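Local coordinates for putative lipoprotein (PDB 3NQI) that is of unknown function but, as a putative bacterial lipoprotein, may bind lipid, at residues G14-N19 with R48-Y53; I36-I41 with K70-A75; I80-I85 with S190-E195; G103-V108 with L126-R131; S120-V125 with E195-L200. All coordinates share one frame; numbering follows the deposited sequence. Where two conformers were deposited one is given.

Contact 1. Residues G14-N19 with R48-Y53; sequences GVVKVN and RMAYIY
The selenomethionine M49 folds its side chain along the V15-K17 backbone, where strands 14-19 and 49-53 pair antiparallel. From CB the chain runs past the carbonyl of V16. It bends at chi2 (-80°) and chi3 (-47°), which turns it back toward the partner strand instead of letting it stand off the sheet. The selenium then lies 3.6 Å from K17 CA. The terminal methyl ends between two groups, M49 CE being 3.3 Å from V16 O and also 3.3 Å from V15 CG1, closer than carbons usually pack. The V15 and M49 side chains meet at about a right angle on the face that also carries K17 and Y51; CD1 and CE1 of Y51 lie along the backbone of G14.

On the other face V18 CG2 comes 3.5 Å from A50 CB, and V16 CG1 touches I52 CD1 at 4.0 Å. Between the faces run five backbone hydrogen bonds: two each for the pairs G14-I52 and V16-A50, and V18 N to R48 O at 3.0 Å, its donor 39° out of the carbonyl plane. A water donates to R48 O and V18 O, bridging the strands. R48 NH2 is hydrogen-bonded to T123 OG1, on another strand. The pairing thus rests on backbone bonds, with one apolar face (V16, V18, A50, I52) and one mixed, while D81 accepts from R48 N and M49 N.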
# COMPACT_ATOMS: atom_id res chain seq x y z
N GLY A 14 5.72 -2.26 -11.86
CA GLY A 14 4.39 -2.19 -11.32
C GLY A 14 4.19 -3.16 -10.16
O GLY A 14 5.06 -3.96 -9.84
N VAL A 15 2.98 -3.11 -9.64
CA VAL A 15 2.56 -3.84 -8.46
C VAL A 15 2.07 -5.20 -8.95
O VAL A 15 1.33 -5.29 -9.90
CB VAL A 15 1.46 -3.06 -7.74
CG1 VAL A 15 0.85 -3.88 -6.68
CG2 VAL A 15 2.08 -1.75 -7.18
N VAL A 16 2.46 -6.25 -8.25
CA VAL A 16 2.09 -7.62 -8.61
C VAL A 16 1.85 -8.44 -7.37
O VAL A 16 2.36 -8.15 -6.33
CB VAL A 16 3.21 -8.35 -9.41
CG1 VAL A 16 3.45 -7.70 -10.71
CG2 VAL A 16 4.53 -8.48 -8.57
N LYS A 17 1.06 -9.50 -7.51
CA LYS A 17 0.90 -10.47 -6.46
C LYS A 17 2.09 -11.44 -6.58
O LYS A 17 2.59 -11.68 -7.67
CB LYS A 17 -0.40 -11.24 -6.66
CG LYS A 17 -0.66 -12.29 -5.61
CD LYS A 17 -1.88 -13.13 -5.97
CE LYS A 17 -2.14 -14.17 -4.88
NZ LYS A 17 -3.55 -14.65 -4.89
N VAL A 18 2.54 -11.97 -5.44
CA VAL A 18 3.66 -12.88 -5.39
C VAL A 18 3.10 -14.30 -5.22
O VAL A 18 2.33 -14.55 -4.29
CB VAL A 18 4.55 -12.52 -4.16
CG1 VAL A 18 5.73 -13.53 -3.98
CG2 VAL A 18 5.01 -11.00 -4.28
N ASN A 19 3.48 -15.23 -6.10
CA ASN A 19 3.04 -16.63 -5.96
C ASN A 19 4.14 -17.55 -5.43
O ASN A 19 5.29 -17.40 -5.80
CB ASN A 19 2.59 -17.16 -7.30
CG ASN A 19 1.69 -16.21 -8.03
OD1 ASN A 19 1.93 -15.84 -9.20
ND2 ASN A 19 0.65 -15.79 -7.36
N ARG A 48 3.57 -11.15 0.16
CA ARG A 48 2.31 -11.51 -0.45
C ARG A 48 2.15 -10.67 -1.69
O ARG A 48 1.65 -11.15 -2.73
CB ARG A 48 1.16 -11.30 0.54
CG ARG A 48 -0.05 -12.20 0.28
CD ARG A 48 -1.29 -11.86 1.10
NE ARG A 48 -1.69 -10.49 0.84
CZ ARG A 48 -2.35 -10.05 -0.24
NH1 ARG A 48 -2.77 -10.84 -1.23
NH2 ARG A 48 -2.60 -8.75 -0.32
N MSE A 49 2.62 -9.41 -1.63
CA MSE A 49 2.55 -8.48 -2.76
C MSE A 49 3.89 -7.76 -3.00
O MSE A 49 4.61 -7.55 -2.08
CB MSE A 49 1.48 -7.41 -2.48
CG MSE A 49 0.05 -7.90 -2.35
SE MSE A 49 -0.75 -8.23 -4.12
CE MSE A 49 -0.41 -6.65 -5.42
N ALA A 50 4.19 -7.33 -4.24
CA ALA A 50 5.51 -6.76 -4.54
C ALA A 50 5.45 -5.69 -5.60
O ALA A 50 4.45 -5.58 -6.26
CB ALA A 50 6.53 -7.91 -5.05
N TYR A 51 6.47 -4.85 -5.66
CA TYR A 51 6.74 -3.97 -6.80
C TYR A 51 7.94 -4.55 -7.58
O TYR A 51 9.02 -4.78 -7.02
CB TYR A 51 7.03 -2.56 -6.30
CG TYR A 51 7.28 -1.57 -7.39
CD1 TYR A 51 6.23 -1.00 -8.08
CD2 TYR A 51 8.59 -1.20 -7.74
CE1 TYR A 51 6.45 -0.06 -9.11
CE2 TYR A 51 8.82 -0.26 -8.76
CZ TYR A 51 7.74 0.31 -9.42
OH TYR A 51 7.95 1.21 -10.43
N ILE A 52 7.78 -4.79 -8.87
CA ILE A 52 8.87 -5.30 -9.69
C ILE A 52 9.14 -4.38 -10.85
O ILE A 52 8.28 -3.61 -11.24
CB ILE A 52 8.64 -6.74 -10.21
CG1 ILE A 52 7.45 -6.85 -11.16
CG2 ILE A 52 8.50 -7.74 -9.00
CD1 ILE A 52 7.28 -8.30 -11.70
N TYR A 53 10.35 -4.49 -11.36
CA TYR A 53 10.82 -3.80 -12.51
C TYR A 53 11.38 -4.91 -13.42
O TYR A 53 12.28 -5.66 -13.04
CB TYR A 53 11.87 -2.76 -12.06
CG TYR A 53 12.56 -2.08 -13.20
CD1 TYR A 53 11.91 -1.88 -14.41
CD2 TYR A 53 13.90 -1.68 -13.09
CE1 TYR A 53 12.53 -1.29 -15.46
CE2 TYR A 53 14.55 -1.08 -14.16
CZ TYR A 53 13.85 -0.90 -15.34
OH TYR A 53 14.43 -0.31 -16.44
O HOH W 1 0.10 -13.56 -2.65

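Contact 2. Residues I36-I41 with K70-A75; sequences IPTNTI and KITLLA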
# COMPACT_ATOMS: atom_id res chain seq x y z
N ILE A 36 6.73 -15.16 -15.15
CA ILE A 36 7.66 -16.22 -14.75
C ILE A 36 9.12 -15.75 -14.86
O ILE A 36 9.61 -15.53 -15.97
CB ILE A 36 7.49 -17.46 -15.63
CG1 ILE A 36 6.01 -17.90 -15.72
CG2 ILE A 36 8.39 -18.62 -15.12
CD1 ILE A 36 5.50 -18.64 -14.54
N PRO A 37 9.80 -15.58 -13.74
CA PRO A 37 11.19 -15.14 -13.82
C PRO A 37 12.10 -16.19 -14.42
O PRO A 37 11.94 -17.38 -14.14
CB PRO A 37 11.59 -14.91 -12.35
CG PRO A 37 10.35 -14.88 -11.59
CD PRO A 37 9.38 -15.75 -12.33
N THR A 38 13.00 -15.74 -15.28
CA THR A 38 14.03 -16.57 -15.85
C THR A 38 15.42 -16.15 -15.39
O THR A 38 16.42 -16.67 -15.89
CB THR A 38 14.01 -16.46 -17.38
OG1 THR A 38 14.30 -15.11 -17.74
CG2 THR A 38 12.65 -16.87 -17.95
N ASN A 39 15.52 -15.21 -14.46
CA ASN A 39 16.81 -14.90 -13.83
C ASN A 39 17.51 -16.17 -13.35
O ASN A 39 16.85 -17.12 -12.89
CB ASN A 39 16.62 -13.92 -12.67
CG ASN A 39 16.08 -12.58 -13.15
OD1 ASN A 39 14.89 -12.47 -13.51
ND2 ASN A 39 16.94 -11.58 -13.22
N THR A 40 18.83 -16.22 -13.50
CA THR A 40 19.62 -17.38 -13.12
C THR A 40 19.82 -17.46 -11.61
O THR A 40 20.03 -18.55 -11.07
CB THR A 40 20.97 -17.39 -13.84
OG1 THR A 40 21.59 -16.12 -13.64
CG2 THR A 40 20.77 -17.60 -15.34
N ILE A 41 19.77 -16.33 -10.91
CA ILE A 41 19.77 -16.35 -9.43
C ILE A 41 18.30 -16.42 -8.97
O ILE A 41 17.50 -15.58 -9.37
CB ILE A 41 20.40 -15.06 -8.83
CG1 ILE A 41 21.81 -14.80 -9.41
CG2 ILE A 41 20.48 -15.16 -7.29
CD1 ILE A 41 22.78 -15.91 -9.21
N LYS A 70 7.24 -15.18 -19.73
CA LYS A 70 8.55 -15.31 -19.11
C LYS A 70 9.19 -13.92 -19.00
O LYS A 70 9.20 -13.18 -19.99
CB LYS A 70 9.47 -16.20 -19.94
CG LYS A 70 8.91 -17.57 -20.23
CD LYS A 70 9.54 -18.66 -19.40
CE LYS A 70 9.37 -19.99 -20.12
NZ LYS A 70 9.82 -21.13 -19.28
N ILE A 71 9.71 -13.57 -17.83
CA ILE A 71 10.32 -12.25 -17.65
C ILE A 71 11.73 -12.32 -17.06
O ILE A 71 12.12 -13.29 -16.44
CB ILE A 71 9.47 -11.31 -16.73
CG1 ILE A 71 9.24 -11.93 -15.36
CG2 ILE A 71 8.11 -11.00 -17.38
CD1 ILE A 71 8.89 -10.91 -14.26
N THR A 72 12.48 -11.26 -17.27
CA THR A 72 13.74 -11.04 -16.59
C THR A 72 13.56 -9.85 -15.66
O THR A 72 13.24 -8.76 -16.10
CB THR A 72 14.86 -10.79 -17.65
OG1 THR A 72 15.03 -11.98 -18.42
CG2 THR A 72 16.21 -10.40 -16.99
N LEU A 73 13.75 -10.07 -14.35
CA LEU A 73 13.73 -8.99 -13.39
C LEU A 73 14.97 -8.15 -13.61
O LEU A 73 16.08 -8.68 -13.80
CB LEU A 73 13.69 -9.54 -11.96
CG LEU A 73 12.37 -10.27 -11.66
CD1 LEU A 73 12.49 -11.25 -10.50
CD2 LEU A 73 11.24 -9.23 -11.37
N LEU A 74 14.76 -6.83 -13.62
CA LEU A 74 15.83 -5.86 -13.79
C LEU A 74 16.30 -5.20 -12.45
O LEU A 74 17.24 -4.39 -12.44
CB LEU A 74 15.37 -4.82 -14.80
CG LEU A 74 15.19 -5.33 -16.24
CD1 LEU A 74 14.60 -4.24 -17.15
CD2 LEU A 74 16.49 -5.86 -16.85
N ALA A 75 15.66 -5.53 -11.34
CA ALA A 75 16.06 -5.02 -10.04
C ALA A 75 15.61 -6.05 -9.06
O ALA A 75 14.76 -6.87 -9.39
CB ALA A 75 15.39 -3.70 -9.73
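N39 meets the backbone of L73 through both ends of its amide, just past a short parallel beta bridge that joins strands 34-37 and 68-73. N39 OD1 accepts from L73 N at 2.8 Å, and the donor lies in the carbonyl plane on a lone pair. In return N39 ND2 donates to L73 O over 3.1 Å, with a nearly straight N-H...O angle of 166°. The oxygen lies almost in the amide plane of N39, so the two bonds together fix the rotation of the amide. A side chain thus takes over the edge of strand 68-73 after the backbone of the partner has turned away.

Before that turn, the pairs I36-K70 and P37-I71 set the register. I71 N donates to I36 O at 2.7 Å from above the carbonyl plane, while T38 N reaches I71 O nearly head-on, with a C=O...N angle of 173°. Apolar contacts flank these bonds: T38 CG2 rests against K70 CB at 3.8 Å, and P37 CB approaches L73 CD1.

Further out, D57 holds the hydroxyls of T38 and T72, one on each carboxylate oxygen, and so ties both segments to a third part of the chain. F27 of strand 24-28 packs on P37 and L73. A chi1 of 62° leaves the T38 hydroxyl flanked by both arms of its own main chain, with T38 OG1 3.1 Å from I71 O.

Contact 3. Residues I80-I85 with S190-E195; sequences IDATAI and SFKAYE
I80 and A193 meet where strand 78-87 runs beside strand 186-195 in a short, weakly bonded parallel pairing, closest at D81-A193. The tight end centres on two backbone bonds. A193 N donates to I80 O at 2.8 Å in an almost perfectly straight line (178°), and A82 N returns a bond to A193 O. In I80 a chi1 of 61° swings CG1 and CD1 onto the A193 methyl, I80 CD1 lying 3.7 Å from A193 CB, while its CB faces the carbonyl of F191. On the opposite face the methyl of A82 approaches the Y194 ring obliquely, with A82 CB 3.3 Å from Y194 CE2. The T83 carbonyl sits at the edge of that ring, and Y194 OH is bound by the carbonyl of F150.

Toward A84 and E195 the strands separate and water takes over. One water receives a hydrogen bond from E195 N and donates to A82 O, filling the place of a direct strand-to-strand bond. Another accepts from A84 N and reaches E195 O only weakly. The carboxylate of D81 is already engaged by the backbone at R48, and a third water donates to D81 OD1 at 2.9 Å.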
# COMPACT_ATOMS: atom_id res chain seq x y z
N ILE A 80 5.88 -5.14 -0.67
CA ILE A 80 5.17 -3.92 -0.27
C ILE A 80 3.96 -4.16 0.64
O ILE A 80 3.02 -3.36 0.68
CB ILE A 80 4.65 -3.25 -1.57
CG1 ILE A 80 3.70 -4.18 -2.29
CG2 ILE A 80 5.80 -2.75 -2.45
CD1 ILE A 80 3.04 -3.49 -3.53
N ASP A 81 3.95 -5.28 1.35
CA ASP A 81 2.86 -5.62 2.25
C ASP A 81 2.74 -4.62 3.39
O ASP A 81 3.74 -4.23 4.00
CB ASP A 81 3.06 -7.03 2.86
CG ASP A 81 3.02 -8.13 1.81
OD1 ASP A 81 2.28 -8.05 0.85
OD2 ASP A 81 3.76 -9.08 1.95
N ALA A 82 1.50 -4.23 3.69
CA ALA A 82 1.18 -3.41 4.83
C ALA A 82 -0.06 -3.93 5.59
O ALA A 82 -0.82 -4.73 5.07
CB ALA A 82 1.02 -1.92 4.40
N THR A 83 -0.20 -3.55 6.86
CA THR A 83 -1.26 -4.06 7.71
C THR A 83 -2.58 -3.32 7.68
O THR A 83 -2.63 -2.10 7.81
CB THR A 83 -0.78 -4.04 9.14
OG1 THR A 83 0.42 -4.78 9.14
CG2 THR A 83 -1.80 -4.65 10.10
N ALA A 84 -3.64 -4.07 7.48
CA ALA A 84 -5.01 -3.54 7.63
C ALA A 84 -5.66 -4.20 8.84
O ALA A 84 -5.56 -5.41 9.01
CB ALA A 84 -5.80 -3.79 6.38
N ILE A 85 -6.26 -3.42 9.71
CA ILE A 85 -6.90 -3.95 10.88
C ILE A 85 -8.35 -3.45 11.09
O ILE A 85 -8.78 -2.44 10.51
CB ILE A 85 -6.08 -3.68 12.15
CG1 ILE A 85 -6.00 -2.21 12.44
CG2 ILE A 85 -4.63 -4.29 12.09
CD1 ILE A 85 -6.33 -1.94 13.86
N SER A 190 6.55 5.27 -2.15
CA SER A 190 6.41 3.82 -2.00
C SER A 190 4.98 3.39 -2.27
O SER A 190 4.03 4.10 -1.93
CB SER A 190 6.73 3.38 -0.57
OG SER A 190 7.99 3.81 -0.10
N PHE A 191 4.80 2.19 -2.81
CA PHE A 191 3.47 1.57 -2.81
C PHE A 191 3.31 0.73 -1.55
O PHE A 191 4.29 0.11 -1.12
CB PHE A 191 3.28 0.70 -3.95
CG PHE A 191 3.13 1.43 -5.23
CD1 PHE A 191 1.97 2.09 -5.53
CD2 PHE A 191 4.14 1.40 -6.15
CE1 PHE A 191 1.83 2.75 -6.76
CE2 PHE A 191 4.01 2.07 -7.35
CZ PHE A 191 2.84 2.72 -7.65
N LYS A 192 2.11 0.73 -0.97
CA LYS A 192 1.77 -0.14 0.19
C LYS A 192 0.51 -0.91 -0.20
O LYS A 192 -0.51 -0.32 -0.59
CB LYS A 192 1.55 0.70 1.43
CG LYS A 192 2.81 1.47 1.87
CD LYS A 192 3.78 0.46 2.60
CE LYS A 192 5.13 0.97 2.78
NZ LYS A 192 5.95 -0.18 3.26
N ALA A 193 0.60 -2.23 -0.13
CA ALA A 193 -0.50 -3.11 -0.49
C ALA A 193 -1.13 -3.74 0.76
O ALA A 193 -0.42 -4.18 1.70
CB ALA A 193 -0.01 -4.21 -1.48
N TYR A 194 -2.47 -3.77 0.76
CA TYR A 194 -3.31 -4.16 1.91
C TYR A 194 -4.28 -5.26 1.54
O TYR A 194 -5.19 -5.08 0.71
CB TYR A 194 -4.14 -2.99 2.46
CG TYR A 194 -3.29 -1.85 2.92
CD1 TYR A 194 -2.82 -0.90 2.03
CD2 TYR A 194 -2.90 -1.77 4.22
CE1 TYR A 194 -1.97 0.12 2.45
CE2 TYR A 194 -2.07 -0.73 4.67
CZ TYR A 194 -1.62 0.19 3.81
OH TYR A 194 -0.77 1.18 4.27
N GLU A 195 -4.12 -6.40 2.22
CA GLU A 195 -5.10 -7.48 2.09
C GLU A 195 -6.29 -7.12 2.98
O GLU A 195 -6.17 -7.06 4.20
CB GLU A 195 -4.47 -8.84 2.53
CG GLU A 195 -5.05 -10.07 1.83
CD GLU A 195 -6.51 -10.37 2.20
OE1 GLU A 195 -6.95 -10.01 3.32
OE2 GLU A 195 -7.19 -11.05 1.42
O HOH W 2 -0.52 -7.35 0.97
O HOH W 3 -1.99 -6.86 4.00
O HOH W 4 -3.54 -6.74 6.44

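Contact 4. Residues G103-V108 with L126-R131; sequences GSLSFV and LPVLYR
This contact pairs an irregular chain with a regular strand: residues 103-106, a loop tied to strand 123-132 by a single antiparallel bridge, run along the edge of that strand before entering the short strand 107-109. The backbone evidence is concentrated at L129. Its carbonyl accepts from both G103 N, at 2.7 Å, and S104 N, at 3.2 Å, while L129 N donates to S104 O with an N-H...O angle of 167°. Two consecutive residues therefore face one.

L129 also receives the side chain of S104. S104 and S106 were each modelled in two conformers; in one, a chi1 of 54° folds the S104 hydroxyl back toward its own main chain, which brings S104 OG within 3.5 Å of L129 CD2 and lets it donate to S106 O on a lone pair. Further along, the F107 ring approaches P127 obliquely, F107 CE2 lying 3.4 Å from P127 CB, and its edge is turned to L129 N. The side chains of L105 and V128 run alongside each other, with L105 CD2 4.1 Å from V128 CG1.

Beyond the pair, F107 also meets the ring of F191 on strand 186-195, and L105 reaches L170 on strand 165-174. R131 directs its guanidinium to N226, N222 and P101. The doubled pairing of G103 and S104 opposite L129 is that of a classic beta bulge.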
# COMPACT_ATOMS: atom_id res chain seq x y z
N GLY A 103 2.78 13.39 2.48
CA GLY A 103 2.78 14.43 1.50
C GLY A 103 1.53 14.30 0.68
O GLY A 103 0.84 15.28 0.45
N SER A 104 1.28 13.08 0.17
CA SER A 104 0.06 12.76 -0.57
C SER A 104 -0.01 11.26 -0.77
O SER A 104 0.96 10.54 -0.50
CB SER A 104 0.01 13.46 -1.93
OG SER A 104 1.17 13.20 -2.69
N LEU A 105 -1.19 10.76 -1.16
CA LEU A 105 -1.34 9.35 -1.52
C LEU A 105 -1.45 9.30 -3.05
O LEU A 105 -2.27 8.60 -3.63
CB LEU A 105 -2.57 8.69 -0.91
CG LEU A 105 -2.63 8.73 0.60
CD1 LEU A 105 -3.87 7.90 1.13
CD2 LEU A 105 -1.30 8.20 1.15
N SER A 106 -0.53 10.00 -3.67
CA SER A 106 -0.44 10.02 -5.11
C SER A 106 0.96 10.45 -5.57
O SER A 106 1.65 11.24 -4.90
CB SER A 106 -1.49 10.96 -5.68
OG SER A 106 -1.35 11.09 -7.09
N PHE A 107 1.39 9.90 -6.70
CA PHE A 107 2.65 10.32 -7.35
C PHE A 107 2.59 9.86 -8.79
O PHE A 107 1.57 9.30 -9.22
CB PHE A 107 3.90 9.85 -6.61
CG PHE A 107 3.97 8.35 -6.32
CD1 PHE A 107 4.27 7.42 -7.33
CD2 PHE A 107 3.78 7.87 -5.05
CE1 PHE A 107 4.35 6.07 -7.09
CE2 PHE A 107 3.90 6.50 -4.76
CZ PHE A 107 4.17 5.59 -5.76
N VAL A 108 3.65 10.12 -9.53
CA VAL A 108 3.70 9.75 -10.93
C VAL A 108 4.19 8.32 -11.07
O VAL A 108 5.20 7.92 -10.48
CB VAL A 108 4.54 10.75 -11.76
CG1 VAL A 108 4.73 10.26 -13.23
CG2 VAL A 108 3.87 12.12 -11.72
N LEU A 126 -2.09 1.62 -1.82
CA LEU A 126 -1.84 3.07 -1.60
C LEU A 126 -0.49 3.50 -2.14
O LEU A 126 0.52 3.01 -1.72
CB LEU A 126 -1.97 3.43 -0.12
CG LEU A 126 -3.36 3.62 0.50
CD1 LEU A 126 -4.29 2.57 0.14
CD2 LEU A 126 -3.16 3.80 2.10
N PRO A 127 -0.46 4.43 -3.14
CA PRO A 127 0.81 5.10 -3.40
C PRO A 127 1.08 6.11 -2.29
O PRO A 127 0.18 6.90 -2.02
CB PRO A 127 0.56 5.82 -4.72
CG PRO A 127 -0.83 5.51 -5.10
CD PRO A 127 -1.56 5.04 -3.91
N VAL A 128 2.21 6.03 -1.55
CA VAL A 128 2.48 7.01 -0.55
C VAL A 128 3.69 7.92 -0.96
O VAL A 128 4.74 7.41 -1.36
CB VAL A 128 2.71 6.38 0.87
CG1 VAL A 128 2.63 7.50 1.88
CG2 VAL A 128 1.64 5.35 1.14
N LEU A 129 3.48 9.24 -0.94
CA LEU A 129 4.56 10.27 -1.07
C LEU A 129 4.77 10.84 0.34
O LEU A 129 3.86 11.36 0.99
CB LEU A 129 4.19 11.32 -2.11
CG LEU A 129 5.23 12.23 -2.81
CD1 LEU A 129 6.28 11.43 -3.56
CD2 LEU A 129 4.50 13.16 -3.76
N TYR A 130 5.98 10.65 0.85
CA TYR A 130 6.27 11.01 2.22
C TYR A 130 7.72 11.47 2.44
O TYR A 130 8.52 11.48 1.53
CB TYR A 130 5.89 9.85 3.10
CG TYR A 130 6.65 8.56 2.94
CD1 TYR A 130 6.42 7.71 1.89
CD2 TYR A 130 7.59 8.17 3.89
CE1 TYR A 130 7.16 6.51 1.71
CE2 TYR A 130 8.31 6.96 3.75
CZ TYR A 130 8.07 6.13 2.68
OH TYR A 130 8.76 4.97 2.55
N ARG A 131 8.04 11.88 3.66
CA ARG A 131 9.34 12.50 3.94
C ARG A 131 10.16 11.62 4.85
O ARG A 131 9.67 11.20 5.89
CB ARG A 131 9.13 13.87 4.61
CG ARG A 131 8.63 14.97 3.66
CD ARG A 131 8.05 16.18 4.41
NE ARG A 131 6.70 15.84 4.81
CZ ARG A 131 5.59 16.30 4.26
NH1 ARG A 131 5.61 17.25 3.32
NH2 ARG A 131 4.43 15.80 4.70

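Contact 5. Residues S120-V125 with E195-L200; sequences SENTIV and EISQIL. With CD (cadmium ion), chain H.
N122 and E195 extend in one direction as neighbours, their amide and carboxylate planes 24° apart, with N122 CB 3.5 Å from E195 OE2. In one of its two modelled conformers, S197 places its hydroxyl between their ends, S197 OG being 2.6 Å from N122 OD1 and equally near E195 OE2. The other carboxylate oxygen, E195 OE1, accepts from S197 N at 2.9 Å, the donor standing 47° out of the carboxylate plane. This polar cluster sits where strand 186-195 gives way to helix 197-207, with I196 at the N-cap position. One backbone bond joins the segments there, I196 N to N122 O, nearly straight at 171°. An ST turn precedes it, S120 OG accepting from N122 N.

The apolar side lies beyond the backbone bond. I196 and I124 cross at about a right angle, with I196 CD1 4.1 Å from I124 CG2, and I215 packs on both. L200, one turn into the helix, brings CD1 against the carbonyl of E121. The extended side chain of E121 leads away to a cadmium ion, which it binds through both carboxylate oxygens, E121 OE1 at 2.4 Å from the metal; a water and E246 are further ligands, and E121 OE2 also accepts from A245 N.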
# COMPACT_ATOMS: atom_id res chain seq x y z
N SER A 120 -7.16 -6.23 -6.70
CA SER A 120 -8.01 -7.43 -6.88
C SER A 120 -9.21 -7.29 -5.92
O SER A 120 -9.35 -6.28 -5.24
CB SER A 120 -7.25 -8.69 -6.53
OG SER A 120 -7.04 -8.70 -5.13
N GLU A 121 -10.08 -8.29 -5.86
CA GLU A 121 -11.22 -8.23 -4.97
C GLU A 121 -10.77 -8.18 -3.53
O GLU A 121 -11.48 -7.66 -2.70
CB GLU A 121 -12.13 -9.42 -5.19
CG GLU A 121 -12.88 -9.29 -6.51
CD GLU A 121 -13.81 -10.47 -6.74
OE1 GLU A 121 -13.91 -11.30 -5.81
OE2 GLU A 121 -14.41 -10.55 -7.84
N ASN A 122 -9.58 -8.70 -3.27
CA ASN A 122 -9.04 -8.81 -1.88
C ASN A 122 -7.97 -7.79 -1.46
O ASN A 122 -7.52 -7.80 -0.30
CB ASN A 122 -8.38 -10.17 -1.75
CG ASN A 122 -9.38 -11.34 -1.93
OD1 ASN A 122 -10.34 -11.47 -1.19
ND2 ASN A 122 -9.13 -12.18 -2.93
N THR A 123 -7.48 -7.01 -2.42
CA THR A 123 -6.31 -6.16 -2.20
C THR A 123 -6.47 -4.77 -2.76
O THR A 123 -6.82 -4.58 -3.93
CB THR A 123 -4.99 -6.77 -2.80
OG1 THR A 123 -4.80 -8.09 -2.29
CG2 THR A 123 -3.71 -5.90 -2.46
N ILE A 124 -6.13 -3.78 -1.95
CA ILE A 124 -6.03 -2.43 -2.47
C ILE A 124 -4.61 -1.89 -2.20
O ILE A 124 -3.87 -2.42 -1.36
CB ILE A 124 -7.08 -1.48 -1.87
CG1 ILE A 124 -6.91 -1.42 -0.37
CG2 ILE A 124 -8.55 -1.92 -2.30
CD1 ILE A 124 -7.76 -0.31 0.33
N VAL A 125 -4.26 -0.86 -2.99
CA VAL A 125 -2.92 -0.33 -3.01
C VAL A 125 -2.90 1.18 -2.79
O VAL A 125 -3.64 1.90 -3.46
CB VAL A 125 -2.16 -0.69 -4.27
CG1 VAL A 125 -0.68 -0.10 -4.20
CG2 VAL A 125 -2.09 -2.23 -4.41
N GLU A 195 -4.12 -6.40 2.22
CA GLU A 195 -5.10 -7.48 2.09
C GLU A 195 -6.29 -7.12 2.98
O GLU A 195 -6.17 -7.06 4.20
CB GLU A 195 -4.47 -8.84 2.53
CG GLU A 195 -5.05 -10.07 1.83
CD GLU A 195 -6.51 -10.37 2.20
OE1 GLU A 195 -6.95 -10.01 3.32
OE2 GLU A 195 -7.19 -11.05 1.42
N ILE A 196 -7.45 -6.94 2.40
CA ILE A 196 -8.60 -6.40 3.11
C ILE A 196 -9.79 -7.40 3.26
O ILE A 196 -10.84 -7.00 3.68
CB ILE A 196 -9.09 -5.10 2.51
CG1 ILE A 196 -9.48 -5.30 1.04
CG2 ILE A 196 -8.01 -3.98 2.68
CD1 ILE A 196 -10.42 -4.20 0.56
N SER A 197 -9.56 -8.70 3.03
CA SER A 197 -10.64 -9.67 3.11
C SER A 197 -11.25 -9.72 4.50
O SER A 197 -12.47 -9.83 4.66
CB SER A 197 -10.17 -11.06 2.70
OG SER A 197 -9.81 -11.04 1.33
N GLN A 198 -10.42 -9.60 5.50
CA GLN A 198 -10.95 -9.64 6.88
C GLN A 198 -11.79 -8.39 7.16
O GLN A 198 -12.86 -8.50 7.74
CB GLN A 198 -9.85 -9.79 7.92
CG GLN A 198 -9.22 -11.21 7.92
CD GLN A 198 -8.13 -11.39 8.96
OE1 GLN A 198 -7.67 -10.43 9.55
NE2 GLN A 198 -7.73 -12.65 9.21
N ILE A 199 -11.36 -7.26 6.61
CA ILE A 199 -12.08 -6.00 6.77
C ILE A 199 -13.43 -6.10 6.07
O ILE A 199 -14.47 -5.73 6.64
CB ILE A 199 -11.34 -4.79 6.18
CG1 ILE A 199 -9.89 -4.68 6.68
CG2 ILE A 199 -12.09 -3.54 6.53
CD1 ILE A 199 -9.70 -4.98 8.11
N LEU A 200 -13.40 -6.60 4.83
CA LEU A 200 -14.63 -6.79 4.05
C LEU A 200 -15.61 -7.74 4.73
O LEU A 200 -16.80 -7.46 4.73
CB LEU A 200 -14.32 -7.21 2.61
CG LEU A 200 -13.68 -6.13 1.72
CD1 LEU A 200 -13.00 -6.73 0.43
CD2 LEU A 200 -14.72 -5.07 1.31
CD CD H . -15.20 -12.91 -7.08
O HOH W 5 -14.06 -13.68 -8.78

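In the fold
Contacts 1, 3, 4 and 5 cluster within about 20 Å of one another, centre to centre, whereas contact 2 lies farther out, 13 Å from contact 1 but 24 to 28 Å from the others. Strand 49-56 joins contacts 1 and 2 through its neighbour 68-73, and strand 78-87 carries the pairing on to contact 3. Strands 186-195 and 123-132, neighbours, link contact 3 to contacts 4 and 5, which sit on opposite sides of the chain's centre. Along the chain contacts 1 and 2 interleave, both closing before contact 3 opens; contact 4 is nested within contact 3, while contact 5 crosses both. The N-terminal strands are thereby linked to the later ones through successive strand pairs, that at contact 3 being weakly bonded.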